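E1 (Kluyveromyces marxianus, PDB 3VX6) acts as an E1-like activating enzyme of autophagy, activating Atg12 for conjugation to Atg5 and Atg8 for conjugation to phosphatidylethanolamine. Local coordinates at residues A[48-58]-A[201-209]; A[23-32]-A[124-132]. One frame throughout, in Å; residues are numbered along the deposited sequence.

How the contacts relate
Contact 1 lies about 11 Å from the centre of the chain and contact 2 about 21 Å, each measured from its own centre. Both are mostly buried. Contact 1 joins loop 48-58 to the end of strand 198-202, so it ties the loop that follows strand 40-47 to the sheet holding strand 198-202. Contact 2 packs helix 21-33 on strand 123-130 of the sheet that also holds strand 40-47, just before loop 48-58. Their chemistry differs. The loops of contact 1 use backbone hydrogen bonds and a Phe-His stack. Contact 2 relies on apolar and Met-aromatic packing, with a single weak hydrogen bond. The two do not touch; their nearest atoms are about 10 Å apart.

Contact 1 of 2, residues A[48-58]-A[201-209]; sequences LDLNQFTSNVL and FKDFSHLKD
Phe53 and His206 stack face to face, with ring centroids 3.6 Å apart and planes 13° from parallel. Phe53 can be followed outward from CB, which lies beside the imidazole at His206 ND1. The next atom, CG, sits over His206 CE1. CD1 and CE1 cover His206 CG and CD2, and CE1 also reaches the carbonyl carbon of Phe204. On the other side of the ring CD2 faces His206 CE1 and NE2, and CE2 lies more loosely by NE2. At the tip, Phe53 CZ meets Asp203 O edge-on at 3.5 Å. The opposite face of the phenyl ring carries Leu58 CA over its centre, so the ring is held flat between its own loop and the imidazole. A water lies 3.0 Å from His206 ND1, in the plane of the imidazole. The backbones join at a single beta bridge, Val57 with Ser205. Two hydrogen bonds flank it: His206 N to Asn56 O at 2.6 Å and Leu58 N to Phe204 O at 2.7 Å. A type I' turn, Thr54 to Val57, leads the loop into this bridge. Leu58 and Phe204 run side by side. With CG of Leu58 anti to the backbone N (chi1 172°), its CD2 sits 3.6 Å above the centre of the Phe204 ring, a CH-pi contact. Leu48 CD2 adds to the packing at Phe204 CE1, 3.6 Å away. Asp203 OD1 forms a salt bridge with Arg237. Loop 48-58 joins strands 40-47 and 59-62; Val57 touches Gln16 of strand 16-19. Segment 201-209 leaves strand 198-202, where Phe201 packs on helix 215-225 and strand 231-236.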
loop_
_atom_site.group_PDB
_atom_site.type_symbol
_atom_site.label_atom_id
_atom_site.label_comp_id
_atom_site.label_asym_id
_atom_site.label_seq_id
_atom_site.Cartn_x
_atom_site.Cartn_y
_atom_site.Cartn_z
ATOM N N LEU A 48 7.205 7.605 -4.363
ATOM C CA LEU A 48 7.524 6.208 -4.496
ATOM C C LEU A 48 8.702 6.028 -5.427
ATOM O O LEU A 48 8.654 6.390 -6.608
ATOM C CB LEU A 48 6.299 5.438 -4.995
ATOM C CG LEU A 48 5.721 4.400 -4.020
ATOM C CD1 LEU A 48 5.748 4.927 -2.599
ATOM C CD2 LEU A 48 4.300 4.043 -4.441
ATOM N N ASP A 49 9.784 5.502 -4.873
ATOM C CA ASP A 49 10.962 5.240 -5.660
ATOM C C ASP A 49 10.725 3.831 -6.134
ATOM O O ASP A 49 11.018 2.876 -5.415
ATOM C CB ASP A 49 12.228 5.285 -4.804
ATOM C CG ASP A 49 13.478 4.993 -5.608
ATOM O OD1 ASP A 49 14.567 4.922 -5.000
ATOM O OD2 ASP A 49 13.373 4.837 -6.848
ATOM N N LEU A 50 10.152 3.711 -7.328
ATOM C CA LEU A 50 9.863 2.409 -7.900
ATOM C C LEU A 50 11.103 1.853 -8.573
ATOM O O LEU A 50 11.066 0.763 -9.142
ATOM C CB LEU A 50 8.711 2.510 -8.905
ATOM C CG LEU A 50 7.345 2.865 -8.304
ATOM C CD1 LEU A 50 6.290 2.890 -9.394
ATOM C CD2 LEU A 50 6.982 1.849 -7.224
ATOM N N ASN A 51 12.199 2.606 -8.497
ATOM C CA ASN A 51 13.476 2.200 -9.085
ATOM C C ASN A 51 14.331 1.448 -8.085
ATOM O O ASN A 51 14.622 0.257 -8.240
ATOM C CB ASN A 51 14.262 3.420 -9.557
ATOM C CG ASN A 51 13.802 3.920 -10.898
ATOM O OD1 ASN A 51 13.865 3.199 -11.896
ATOM N ND2 ASN A 51 13.335 5.162 -10.935
ATOM N N GLN A 52 14.739 2.164 -7.051
ATOM C CA GLN A 52 15.578 1.578 -6.024
ATOM C C GLN A 52 14.775 1.146 -4.802
ATOM O O GLN A 52 14.403 1.976 -3.971
ATOM C CB GLN A 52 16.663 2.586 -5.615
ATOM C CG GLN A 52 18.089 2.068 -5.756
ATOM C CD GLN A 52 18.372 0.880 -4.846
ATOM O OE1 GLN A 52 17.735 -0.175 -4.961
ATOM N NE2 GLN A 52 19.331 1.047 -3.931
ATOM N N PHE A 53 14.505 -0.149 -4.696
ATOM C CA PHE A 53 13.766 -0.666 -3.547
ATOM C C PHE A 53 14.729 -0.970 -2.413
ATOM O O PHE A 53 15.944 -0.819 -2.559
ATOM C CB PHE A 53 12.987 -1.943 -3.905
ATOM C CG PHE A 53 11.631 -1.686 -4.512
ATOM C CD1 PHE A 53 10.711 -2.715 -4.646
ATOM C CD2 PHE A 53 11.265 -0.408 -4.935
ATOM C CE1 PHE A 53 9.448 -2.477 -5.186
ATOM C CE2 PHE A 53 10.003 -0.164 -5.478
ATOM C CZ PHE A 53 9.097 -1.199 -5.601
ATOM N N THR A 54 14.172 -1.377 -1.276
ATOM C CA THR A 54 14.963 -1.733 -0.104
ATOM C C THR A 54 14.538 -3.126 0.298
ATOM O O THR A 54 13.353 -3.366 0.559
ATOM C CB THR A 54 14.691 -0.809 1.092
ATOM O OG1 THR A 54 15.414 -1.297 2.233
ATOM C CG2 THR A 54 13.195 -0.794 1.427
ATOM N N SER A 55 15.498 -4.040 0.366
ATOM C CA SER A 55 15.183 -5.415 0.710
ATOM C C SER A 55 14.019 -5.928 -0.152
ATOM O O SER A 55 13.117 -6.607 0.338
ATOM C CB SER A 55 14.839 -5.539 2.198
ATOM O OG SER A 55 15.994 -5.385 3.002
ATOM N N ASN A 56 14.035 -5.564 -1.433
ATOM C CA ASN A 56 13.034 -6.026 -2.390
ATOM C C ASN A 56 11.601 -5.539 -2.271
ATOM O O ASN A 56 10.775 -5.873 -3.116
ATOM C CB ASN A 56 13.018 -7.555 -2.408
ATOM C CG ASN A 56 14.332 -8.128 -2.843
ATOM O OD1 ASN A 56 14.798 -7.844 -3.953
ATOM N ND2 ASN A 56 14.954 -8.928 -1.977
ATOM N N VAL A 57 11.276 -4.798 -1.222
ATOM C CA VAL A 57 9.923 -4.298 -1.107
ATOM C C VAL A 57 9.973 -2.792 -1.233
ATOM O O VAL A 57 11.004 -2.166 -0.962
ATOM C CB VAL A 57 9.243 -4.689 0.233
ATOM C CG1 VAL A 57 9.038 -6.185 0.285
ATOM C CG2 VAL A 57 10.071 -4.215 1.412
ATOM N N LEU A 58 8.862 -2.211 -1.673
ATOM C CA LEU A 58 8.792 -0.777 -1.829
ATOM C C LEU A 58 9.307 -0.203 -0.537
ATOM O O LEU A 58 9.042 -0.736 0.544
ATOM C CB LEU A 58 7.350 -0.323 -2.036
ATOM C CG LEU A 58 7.177 1.194 -2.013
ATOM C CD1 LEU A 58 7.826 1.785 -3.252
ATOM C CD2 LEU A 58 5.708 1.546 -1.948
ATOM N N PHE A 201 -0.146 -3.272 -12.593
ATOM C CA PHE A 201 0.250 -2.771 -11.289
ATOM C C PHE A 201 1.762 -2.601 -11.150
ATOM O O PHE A 201 2.531 -3.518 -11.440
ATOM C CB PHE A 201 -0.286 -3.755 -10.237
ATOM C CG PHE A 201 0.209 -3.519 -8.836
ATOM C CD1 PHE A 201 0.590 -4.600 -8.041
ATOM C CD2 PHE A 201 0.256 -2.247 -8.290
ATOM C CE1 PHE A 201 1.005 -4.415 -6.741
ATOM C CE2 PHE A 201 0.673 -2.053 -6.981
ATOM C CZ PHE A 201 1.046 -3.132 -6.209
ATOM N N LYS A 202 2.187 -1.408 -10.741
ATOM C CA LYS A 202 3.602 -1.163 -10.511
ATOM C C LYS A 202 3.788 -1.736 -9.115
ATOM O O LYS A 202 3.586 -1.072 -8.099
ATOM C CB LYS A 202 3.909 0.331 -10.567
ATOM C CG LYS A 202 4.076 0.816 -12.002
ATOM C CD LYS A 202 3.574 2.241 -12.239
ATOM C CE LYS A 202 3.810 2.634 -13.688
ATOM N NZ LYS A 202 3.418 4.032 -13.989
ATOM N N ASP A 203 4.133 -3.015 -9.100
ATOM C CA ASP A 203 4.325 -3.790 -7.888
ATOM C C ASP A 203 5.231 -3.167 -6.823
ATOM O O ASP A 203 6.245 -2.534 -7.129
ATOM C CB ASP A 203 4.849 -5.160 -8.287
ATOM C CG ASP A 203 4.520 -6.225 -7.279
ATOM O OD1 ASP A 203 4.899 -7.383 -7.533
ATOM O OD2 ASP A 203 3.893 -5.917 -6.242
ATOM N N PHE A 204 4.847 -3.352 -5.563
ATOM C CA PHE A 204 5.622 -2.844 -4.441
ATOM C C PHE A 204 6.575 -3.910 -3.987
ATOM O O PHE A 204 7.169 -3.827 -2.923
ATOM C CB PHE A 204 4.714 -2.458 -3.284
ATOM C CG PHE A 204 3.897 -1.245 -3.550
ATOM C CD1 PHE A 204 4.105 -0.495 -4.699
ATOM C CD2 PHE A 204 2.925 -0.846 -2.655
ATOM C CE1 PHE A 204 3.356 0.636 -4.951
ATOM C CE2 PHE A 204 2.170 0.282 -2.890
ATOM C CZ PHE A 204 2.383 1.028 -4.044
ATOM N N SER A 205 6.708 -4.945 -4.792
ATOM C CA SER A 205 7.631 -5.989 -4.432
ATOM C C SER A 205 8.486 -6.234 -5.653
ATOM O O SER A 205 8.005 -6.132 -6.777
ATOM C CB SER A 205 6.884 -7.265 -4.033
ATOM O OG SER A 205 7.791 -8.290 -3.649
ATOM N N HIS A 206 9.763 -6.506 -5.416
ATOM C CA HIS A 206 10.705 -6.818 -6.475
ATOM C C HIS A 206 11.064 -8.273 -6.266
ATOM O O HIS A 206 11.955 -8.804 -6.935
ATOM C CB HIS A 206 11.972 -5.976 -6.374
ATOM C CG HIS A 206 11.877 -4.658 -7.069
ATOM N ND1 HIS A 206 12.930 -3.770 -7.119
ATOM C CD2 HIS A 206 10.849 -4.064 -7.717
ATOM C CE1 HIS A 206 12.550 -2.682 -7.763
ATOM N NE2 HIS A 206 11.291 -2.834 -8.136
ATOM N N LEU A 207 10.382 -8.901 -5.309
ATOM C CA LEU A 207 10.589 -10.312 -5.026
ATOM C C LEU A 207 10.116 -11.088 -6.245
ATOM O O LEU A 207 9.075 -10.775 -6.820
ATOM C CB LEU A 207 9.797 -10.739 -3.790
ATOM C CG LEU A 207 10.425 -10.347 -2.452
ATOM C CD1 LEU A 207 9.572 -10.876 -1.323
ATOM C CD2 LEU A 207 11.845 -10.916 -2.347
ATOM N N LYS A 208 10.890 -12.082 -6.656
ATOM C CA LYS A 208 10.520 -12.865 -7.823
ATOM C C LYS A 208 9.128 -13.479 -7.670
ATOM O O LYS A 208 8.884 -14.301 -6.785
ATOM C CB LYS A 208 11.557 -13.957 -8.078
ATOM N N ASP A 209 8.224 -13.036 -8.540
ATOM C CA ASP A 209 6.846 -13.500 -8.616
ATOM C C ASP A 209 6.003 -13.397 -7.370
ATOM O O ASP A 209 4.908 -13.961 -7.293
ATOM C CB ASP A 209 6.807 -14.929 -9.146
ATOM C CG ASP A 209 7.313 -15.019 -10.564
ATOM O OD1 ASP A 209 7.081 -14.060 -11.340
ATOM O OD2 ASP A 209 7.939 -16.045 -10.901
HETATM O O HOH W 1 15.684 -2.855 -6.521
#

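Contact 2 of 2, residues A[23-32]-A[124-132]; sequences FFHELSRLKL and YMISFADLK
Helix 23-32 lies across strand 124-130, with Phe23, Phe24, Leu27 and Lys31 reaching the strand. The axes cross at -80°, nearly a right angle, and approach to 9.6 Å. The nearest CA atoms, those of Ser28 and Ala129, are 6.9 Å apart. This is a helix packed on the face of a mixed beta sheet, where strand 123-130 lies between strands 78-86 and 135-144. Alternate strand residues Met125, Ser127 and Ala129 point at the helix. Met125 stands out straight from the strand, with CG anti to the backbone N (chi1 -179°) and the chain still extended at chi2. This carries SD out to the Phe23 ring, which it meets obliquely, 4.5 Å from the centroid, a Met-aromatic contact; a bend at chi3 then turns CE toward Phe24. The methyl CE touches both Phe23 and Phe24, lying 3.7 Å from Phe24 CE2. The Phe24 ring carries Phe23 CD1 over one face and turns its edge to Ser127 CB. Phe23 also stacks on Phe67. An alanine in place of Phe23 would probably leave Met125 SD without its aromatic partner and the Phe67 ring without its stack, and open a gap between helix and sheet. Leu27 CD2 touches Ser127 OG and, more loosely, Ala129 CB, 4.2 Å away. Ser127 OG itself is satisfied by Asn85 of strand 78-86. Lys31 is fully extended, and its NZ makes a weak hydrogen bond, 3.3 Å, to Ala129 O. At the exposed end, Leu32 and Leu131 reach toward each other tip to tip, Leu32 CD2 lying 3.9 Å from Leu131 CD1.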
loop_
_atom_site.group_PDB
_atom_site.type_symbol
_atom_site.label_atom_id
_atom_site.label_comp_id
_atom_site.label_asym_id
_atom_site.label_seq_id
_atom_site.Cartn_x
_atom_site.Cartn_y
_atom_site.Cartn_z
ATOM N N PHE A 23 11.815 12.518 10.348
ATOM C CA PHE A 23 10.369 12.358 10.234
ATOM C C PHE A 23 9.736 12.622 11.580
ATOM O O PHE A 23 8.713 13.288 11.671
ATOM C CB PHE A 23 10.010 10.944 9.800
ATOM C CG PHE A 23 8.536 10.670 9.817
ATOM C CD1 PHE A 23 7.934 10.112 10.935
ATOM C CD2 PHE A 23 7.748 10.974 8.710
ATOM C CE1 PHE A 23 6.574 9.859 10.952
ATOM C CE2 PHE A 23 6.387 10.723 8.715
ATOM C CZ PHE A 23 5.795 10.163 9.838
ATOM N N PHE A 24 10.344 12.063 12.622
ATOM C CA PHE A 24 9.858 12.252 13.975
ATOM C C PHE A 24 10.257 13.625 14.445
ATOM O O PHE A 24 9.640 14.183 15.346
ATOM C CB PHE A 24 10.423 11.189 14.898
ATOM C CG PHE A 24 9.736 9.879 14.761
ATOM C CD1 PHE A 24 10.437 8.748 14.373
ATOM C CD2 PHE A 24 8.364 9.785 14.969
ATOM C CE1 PHE A 24 9.783 7.547 14.192
ATOM C CE2 PHE A 24 7.705 8.593 14.790
ATOM C CZ PHE A 24 8.410 7.475 14.402
ATOM N N HIS A 25 11.306 14.159 13.836
ATOM C CA HIS A 25 11.744 15.490 14.166
ATOM C C HIS A 25 10.650 16.360 13.585
ATOM O O HIS A 25 10.152 17.266 14.238
ATOM C CB HIS A 25 13.088 15.797 13.503
ATOM C CG HIS A 25 14.272 15.557 14.394
ATOM N ND1 HIS A 25 14.485 14.363 15.052
ATOM C CD2 HIS A 25 15.316 16.356 14.719
ATOM C CE1 HIS A 25 15.608 14.435 15.743
ATOM N NE2 HIS A 25 16.133 15.632 15.559
ATOM N N GLU A 26 10.255 16.054 12.357
ATOM C CA GLU A 26 9.209 16.812 11.696
ATOM C C GLU A 26 7.873 16.527 12.370
ATOM O O GLU A 26 7.057 17.428 12.542
ATOM C CB GLU A 26 9.147 16.451 10.206
ATOM C CG GLU A 26 8.084 17.203 9.401
ATOM C CD GLU A 26 8.281 18.719 9.377
ATOM O OE1 GLU A 26 9.277 19.216 9.955
ATOM O OE2 GLU A 26 7.434 19.414 8.774
ATOM N N LEU A 27 7.644 15.276 12.753
ATOM C CA LEU A 27 6.398 14.934 13.420
ATOM C C LEU A 27 6.371 15.760 14.677
ATOM O O LEU A 27 5.357 16.366 15.008
ATOM C CB LEU A 27 6.338 13.445 13.785
ATOM C CG LEU A 27 5.139 13.025 14.647
ATOM C CD1 LEU A 27 3.843 13.478 13.994
ATOM C CD2 LEU A 27 5.141 11.525 14.831
ATOM N N SER A 28 7.499 15.784 15.376
ATOM C CA SER A 28 7.609 16.557 16.602
ATOM C C SER A 28 7.259 17.999 16.281
ATOM O O SER A 28 6.386 18.588 16.912
ATOM C CB SER A 28 9.032 16.482 17.154
ATOM O OG SER A 28 9.360 15.165 17.559
ATOM N N ARG A 29 7.938 18.560 15.288
ATOM C CA ARG A 29 7.686 19.932 14.881
ATOM C C ARG A 29 6.195 20.114 14.604
ATOM O O ARG A 29 5.546 20.981 15.192
ATOM C CB ARG A 29 8.511 20.275 13.629
ATOM C CG ARG A 29 10.032 20.229 13.843
ATOM C CD ARG A 29 10.782 19.991 12.532
ATOM N NE ARG A 29 12.082 19.361 12.766
ATOM C CZ ARG A 29 12.766 18.673 11.852
ATOM N NH1 ARG A 29 12.279 18.521 10.624
ATOM N NH2 ARG A 29 13.935 18.126 12.168
ATOM N N LEU A 30 5.646 19.283 13.727
ATOM C CA LEU A 30 4.235 19.377 13.388
ATOM C C LEU A 30 3.319 19.175 14.587
ATOM O O LEU A 30 2.305 19.863 14.718
ATOM C CB LEU A 30 3.886 18.371 12.292
ATOM C CG LEU A 30 4.332 18.737 10.875
ATOM C CD1 LEU A 30 4.021 17.583 9.954
ATOM C CD2 LEU A 30 3.626 19.992 10.400
ATOM N N LYS A 31 3.665 18.227 15.456
ATOM C CA LYS A 31 2.856 17.975 16.643
ATOM C C LYS A 31 3.041 19.143 17.595
ATOM O O LYS A 31 2.306 19.287 18.570
ATOM C CB LYS A 31 3.278 16.685 17.352
ATOM C CG LYS A 31 2.419 16.371 18.572
ATOM C CD LYS A 31 2.943 15.195 19.364
ATOM C CE LYS A 31 2.045 14.924 20.564
ATOM N NZ LYS A 31 2.557 13.801 21.398
ATOM N N LEU A 32 4.038 19.971 17.303
ATOM C CA LEU A 32 4.330 21.134 18.121
ATOM C C LEU A 32 3.860 22.427 17.487
ATOM O O LEU A 32 3.768 23.437 18.175
ATOM C CB LEU A 32 5.826 21.241 18.402
ATOM C CG LEU A 32 6.404 20.220 19.379
ATOM C CD1 LEU A 32 7.888 20.501 19.557
ATOM C CD2 LEU A 32 5.667 20.292 20.714
ATOM N N TYR A 124 -0.778 3.589 6.406
ATOM C CA TYR A 124 -1.253 4.235 7.607
ATOM C C TYR A 124 -0.219 3.991 8.699
ATOM O O TYR A 124 0.332 2.891 8.836
ATOM C CB TYR A 124 -2.596 3.625 8.001
ATOM C CG TYR A 124 -3.647 3.725 6.913
ATOM C CD1 TYR A 124 -4.550 4.793 6.888
ATOM C CD2 TYR A 124 -3.732 2.759 5.896
ATOM C CE1 TYR A 124 -5.514 4.899 5.883
ATOM C CE2 TYR A 124 -4.695 2.858 4.879
ATOM C CZ TYR A 124 -5.586 3.934 4.883
ATOM O OH TYR A 124 -6.560 4.061 3.911
ATOM N N MET A 125 0.059 5.022 9.473
ATOM C CA MET A 125 1.034 4.885 10.529
ATOM C C MET A 125 0.417 5.339 11.829
ATOM O O MET A 125 -0.240 6.360 11.868
ATOM C CB MET A 125 2.262 5.743 10.211
ATOM C CG MET A 125 3.363 5.647 11.238
ATOM S SD MET A 125 4.760 6.699 10.830
ATOM C CE MET A 125 5.142 7.327 12.460
ATOM N N ILE A 126 0.571 4.553 12.879
ATOM C CA ILE A 126 0.075 4.987 14.170
ATOM C C ILE A 126 1.366 5.208 14.925
ATOM O O ILE A 126 2.366 4.530 14.679
ATOM C CB ILE A 126 -0.795 3.937 14.896
ATOM C CG1 ILE A 126 -0.060 2.594 14.983
ATOM C CG2 ILE A 126 -2.155 3.842 14.204
ATOM C CD1 ILE A 126 -0.754 1.548 15.853
ATOM N N SER A 127 1.377 6.175 15.821
ATOM C CA SER A 127 2.598 6.444 16.544
ATOM C C SER A 127 2.343 7.162 17.839
ATOM O O SER A 127 1.229 7.588 18.138
ATOM C CB SER A 127 3.552 7.288 15.683
ATOM O OG SER A 127 3.007 8.564 15.369
ATOM N N PHE A 128 3.401 7.254 18.620
ATOM C CA PHE A 128 3.375 7.950 19.875
ATOM C C PHE A 128 4.721 8.604 19.933
ATOM O O PHE A 128 5.753 7.931 20.022
ATOM C CB PHE A 128 3.236 7.012 21.061
ATOM C CG PHE A 128 3.383 7.714 22.376
ATOM C CD1 PHE A 128 4.276 7.248 23.338
ATOM C CD2 PHE A 128 2.653 8.873 22.639
ATOM C CE1 PHE A 128 4.439 7.923 24.537
ATOM C CE2 PHE A 128 2.811 9.553 23.832
ATOM C CZ PHE A 128 3.708 9.075 24.786
ATOM N N ALA A 129 4.713 9.922 19.828
ATOM C CA ALA A 129 5.945 10.671 19.886
ATOM C C ALA A 129 6.055 11.133 21.323
ATOM O O ALA A 129 5.308 12.013 21.765
ATOM C CB ALA A 129 5.889 11.856 18.937
ATOM N N ASP A 130 6.952 10.489 22.063
ATOM C CA ASP A 130 7.184 10.841 23.457
ATOM C C ASP A 130 8.219 11.950 23.453
ATOM O O ASP A 130 9.412 11.711 23.613
ATOM C CB ASP A 130 7.713 9.642 24.240
ATOM C CG ASP A 130 7.889 9.948 25.708
ATOM O OD1 ASP A 130 8.252 9.021 26.470
ATOM O OD2 ASP A 130 7.661 11.118 26.098
ATOM N N LEU A 131 7.752 13.169 23.247
ATOM C CA LEU A 131 8.640 14.308 23.198
ATOM C C LEU A 131 9.276 14.602 24.560
ATOM O O LEU A 131 10.079 15.524 24.693
ATOM C CB LEU A 131 7.872 15.516 22.661
ATOM C CG LEU A 131 7.086 15.213 21.379
ATOM C CD1 LEU A 131 6.542 16.501 20.772
ATOM C CD2 LEU A 131 7.991 14.514 20.388
ATOM N N LYS A 132 8.922 13.808 25.566
ATOM C CA LYS A 132 9.475 13.980 26.909
ATOM C C LYS A 132 10.730 13.124 27.040
ATOM O O LYS A 132 11.850 13.631 26.987
ATOM C CB LYS A 132 8.449 13.556 27.968
ATOM C CG LYS A 132 8.981 13.500 29.403
ATOM C CD LYS A 132 7.977 12.819 30.328
ATOM C CE LYS A 132 8.490 12.717 31.758
ATOM N NZ LYS A 132 7.480 12.081 32.662
#